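Long-range contact in N-acyl homoserine lactonase (Bacillus thuringiensis, PDB 2BR6), which hydrolyses the lactone ring of N-acyl homoserine lactone quorum-sensing signals with the help of two zinc ions: residues 107-112 against 138-143. Residues are numbered along the deposited sequence; the frame is centred on the assembly and turned at random.
Sequences LHFDHA and EYMKEC. With ZN (zinc ion), chain B; ZN (zinc ion), chain C; HSL (homoserine lactone), chain F.
Cys-143 drives its side chain into the turn that carries the zinc ligands: CB lies 3.2 Å from Leu-107 O, while SG, anti to its own carbonyl carbon (chi1 -62°), reaches between Phe-109 CA and Ala-112 C. The methyl of Ala-112 packs against both CB and SG. Tyr-139 slides alongside Leu-107, bringing CE1 to 3.7 Å from Leu-107 CB and taking Leu-107 O at its ring edge. The same ring lies oblique to the imidazole of His-108, planes at 41°. That imidazole works from two edges: ND1 binds one zinc at 2.3 Å, and NE2 donates to a water, 2.7 Å away, that in turn donates to Glu-138 OE2 and Tyr-139 OH. Gripped by zinc at one nitrogen and by water at the other, the ring is held against rotation; the Glu-138 carboxylate behind the water would tend to make ND1 a stronger donor. Phe-109 takes the crowded position between its backbone N and carbonyl carbon (chi1 81°); CB meets Met-140 SD at 3.6 Å, and the sulfur also sits obliquely beside the ring, 5.3 Å from its centroid, a Met-aromatic contact, whereas CE2 reaches the homoserine lactone amine. Two more waters join the backbones, from Leu-107 O to Met-140 N and from Phe-109 N to Glu-138 O. The HXHXDH turn of the metallo-beta-lactamase fold, following strand 101-103, is thus backed by the loop between helix 127-133, whose Glu-129 bonds Tyr-139 OH and Leu-107 N, and strand 150-153.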
loop_
_atom_site.group_PDB
_atom_site.type_symbol
_atom_site.label_atom_id
_atom_site.label_comp_id
_atom_site.label_asym_id
_atom_site.label_seq_id
_atom_site.Cartn_x
_atom_site.Cartn_y
_atom_site.Cartn_z
ATOM N N LEU A 107 4.743 -0.912 7.135
ATOM C CA LEU A 107 6.127 -1.311 6.919
ATOM C C LEU A 107 6.322 -2.835 6.833
ATOM O O LEU A 107 7.427 -3.338 7.059
ATOM C CB LEU A 107 7.055 -0.644 7.946
ATOM C CG LEU A 107 7.112 0.894 7.908
ATOM C CD1 LEU A 107 7.982 1.422 9.059
ATOM C CD2 LEU A 107 7.604 1.447 6.566
ATOM N N HIS A 108 5.249 -3.550 6.481
ATOM C CA HIS A 108 5.337 -4.985 6.164
ATOM C C HIS A 108 6.232 -5.167 4.937
ATOM O O HIS A 108 6.341 -4.262 4.096
ATOM C CB HIS A 108 3.961 -5.610 5.947
ATOM C CG HIS A 108 3.211 -5.862 7.220
ATOM N ND1 HIS A 108 1.902 -6.286 7.239
ATOM C CD2 HIS A 108 3.585 -5.731 8.512
ATOM C CE1 HIS A 108 1.501 -6.412 8.492
ATOM N NE2 HIS A 108 2.503 -6.081 9.287
ATOM N N PHE A 109 6.877 -6.328 4.847
ATOM C CA PHE A 109 7.972 -6.517 3.892
ATOM C C PHE A 109 7.564 -6.295 2.424
ATOM O O PHE A 109 8.399 -5.910 1.604
ATOM C CB PHE A 109 8.614 -7.896 4.086
ATOM C CG PHE A 109 7.866 -9.005 3.423
ATOM C CD1 PHE A 109 8.231 -9.438 2.152
ATOM C CD2 PHE A 109 6.778 -9.602 4.051
ATOM C CE1 PHE A 109 7.526 -10.458 1.515
ATOM C CE2 PHE A 109 6.065 -10.623 3.425
ATOM C CZ PHE A 109 6.446 -11.049 2.149
ATOM N N ASP A 110 6.294 -6.552 2.104
ATOM C CA ASP A 110 5.783 -6.427 0.728
ATOM C C ASP A 110 5.340 -5.004 0.388
ATOM O O ASP A 110 4.861 -4.744 -0.721
ATOM C CB ASP A 110 4.643 -7.428 0.439
ATOM C CG ASP A 110 3.557 -7.437 1.515
ATOM O OD1 ASP A 110 2.356 -7.545 1.154
ATOM O OD2 ASP A 110 3.795 -7.364 2.741
ATOM N N HIS A 111 5.501 -4.093 1.343
ATOM C CA HIS A 111 5.105 -2.702 1.154
ATOM C C HIS A 111 6.243 -1.708 1.339
ATOM O O HIS A 111 6.168 -0.590 0.809
ATOM C CB HIS A 111 3.924 -2.335 2.067
ATOM C CG HIS A 111 2.715 -3.176 1.822
ATOM N ND1 HIS A 111 1.654 -2.751 1.050
ATOM C CD2 HIS A 111 2.433 -4.449 2.185
ATOM C CE1 HIS A 111 0.754 -3.719 0.976
ATOM N NE2 HIS A 111 1.197 -4.755 1.662
ATOM N N ALA A 112 7.271 -2.097 2.095
ATOM C CA ALA A 112 8.379 -1.172 2.408
ATOM C C ALA A 112 9.783 -1.722 2.150
ATOM O O ALA A 112 10.792 -1.111 2.546
ATOM C CB ALA A 112 8.243 -0.662 3.857
ATOM N N GLU A 138 8.173 -9.120 13.512
ATOM C CA GLU A 138 7.757 -9.354 12.127
ATOM C C GLU A 138 8.359 -8.370 11.106
ATOM O O GLU A 138 8.251 -8.588 9.899
ATOM C CB GLU A 138 6.224 -9.402 12.003
ATOM C CG GLU A 138 5.490 -8.080 12.229
ATOM C CD GLU A 138 4.969 -7.913 13.653
ATOM O OE1 GLU A 138 5.543 -8.512 14.589
ATOM O OE2 GLU A 138 3.977 -7.167 13.838
ATOM N N TYR A 139 8.994 -7.301 11.585
ATOM C CA TYR A 139 9.525 -6.258 10.703
ATOM C C TYR A 139 10.977 -6.509 10.296
ATOM O O TYR A 139 11.860 -6.617 11.148
ATOM C CB TYR A 139 9.375 -4.878 11.355
ATOM C CG TYR A 139 7.940 -4.409 11.392
ATOM C CD1 TYR A 139 7.370 -3.784 10.293
ATOM C CD2 TYR A 139 7.144 -4.621 12.524
ATOM C CE1 TYR A 139 6.040 -3.360 10.315
ATOM C CE2 TYR A 139 5.811 -4.204 12.563
ATOM C CZ TYR A 139 5.269 -3.570 11.448
ATOM O OH TYR A 139 3.962 -3.154 11.467
ATOM N N MET A 140 11.209 -6.604 8.995
ATOM C CA MET A 140 12.547 -6.830 8.465
ATOM C C MET A 140 13.327 -5.524 8.474
ATOM O O MET A 140 12.750 -4.457 8.252
ATOM C CB MET A 140 12.453 -7.347 7.032
ATOM C CG MET A 140 11.764 -8.699 6.873
ATOM S SD MET A 140 11.779 -9.162 5.123
ATOM C CE MET A 140 13.521 -9.511 4.856
ATOM N N LYS A 141 14.641 -5.601 8.694
ATOM C CA LYS A 141 15.445 -4.375 8.752
ATOM C C LYS A 141 15.325 -3.526 7.483
ATOM O O LYS A 141 15.306 -2.291 7.567
ATOM C CB LYS A 141 16.917 -4.673 9.060
ATOM C CG LYS A 141 17.779 -3.396 9.254
ATOM C CD LYS A 141 17.219 -2.415 10.311
ATOM C CE LYS A 141 17.404 -2.962 11.733
ATOM N NZ LYS A 141 18.798 -2.827 12.222
ATOM N N GLU A 142 15.217 -4.182 6.322
ATOM C CA GLU A 142 15.035 -3.484 5.036
ATOM C C GLU A 142 13.892 -2.483 5.062
ATOM O O GLU A 142 13.890 -1.510 4.302
ATOM C CB GLU A 142 14.789 -4.482 3.892
ATOM C CG GLU A 142 15.966 -5.401 3.587
ATOM C CD GLU A 142 15.901 -6.752 4.280
ATOM O OE1 GLU A 142 15.426 -6.852 5.441
ATOM O OE2 GLU A 142 16.360 -7.733 3.651
ATOM N N CYS A 143 12.912 -2.740 5.930
ATOM C CA CYS A 143 11.711 -1.921 6.018
ATOM C C CYS A 143 11.746 -0.821 7.066
ATOM O O CYS A 143 10.782 -0.052 7.173
ATOM C CB CYS A 143 10.505 -2.810 6.291
ATOM S SG CYS A 143 10.294 -3.966 4.932
HETATM ZN ZN ZN B . 0.456 -6.724 2.075
HETATM ZN ZN ZN C . 0.484 -6.110 5.427
HETATM N N HSL F . 2.870 -10.224 4.010
HETATM C CA HSL F . 1.692 -10.014 4.435
HETATM C C HSL F . 0.657 -9.218 3.813
HETATM O O HSL F . 0.321 -9.195 2.628
HETATM C CB HSL F . 1.387 -10.197 5.953
HETATM C CG HSL F . 0.464 -9.018 6.220
HETATM O OD HSL F . 0.018 -8.449 4.895
HETATM O O HOH W 1 8.730 -5.857 7.365
HETATM O O HOH W 2 2.497 -5.781 11.990
HETATM O O HOH W 3 6.712 -7.893 7.493
HETATM O O HOH W 4 1.691 -6.725 3.933
#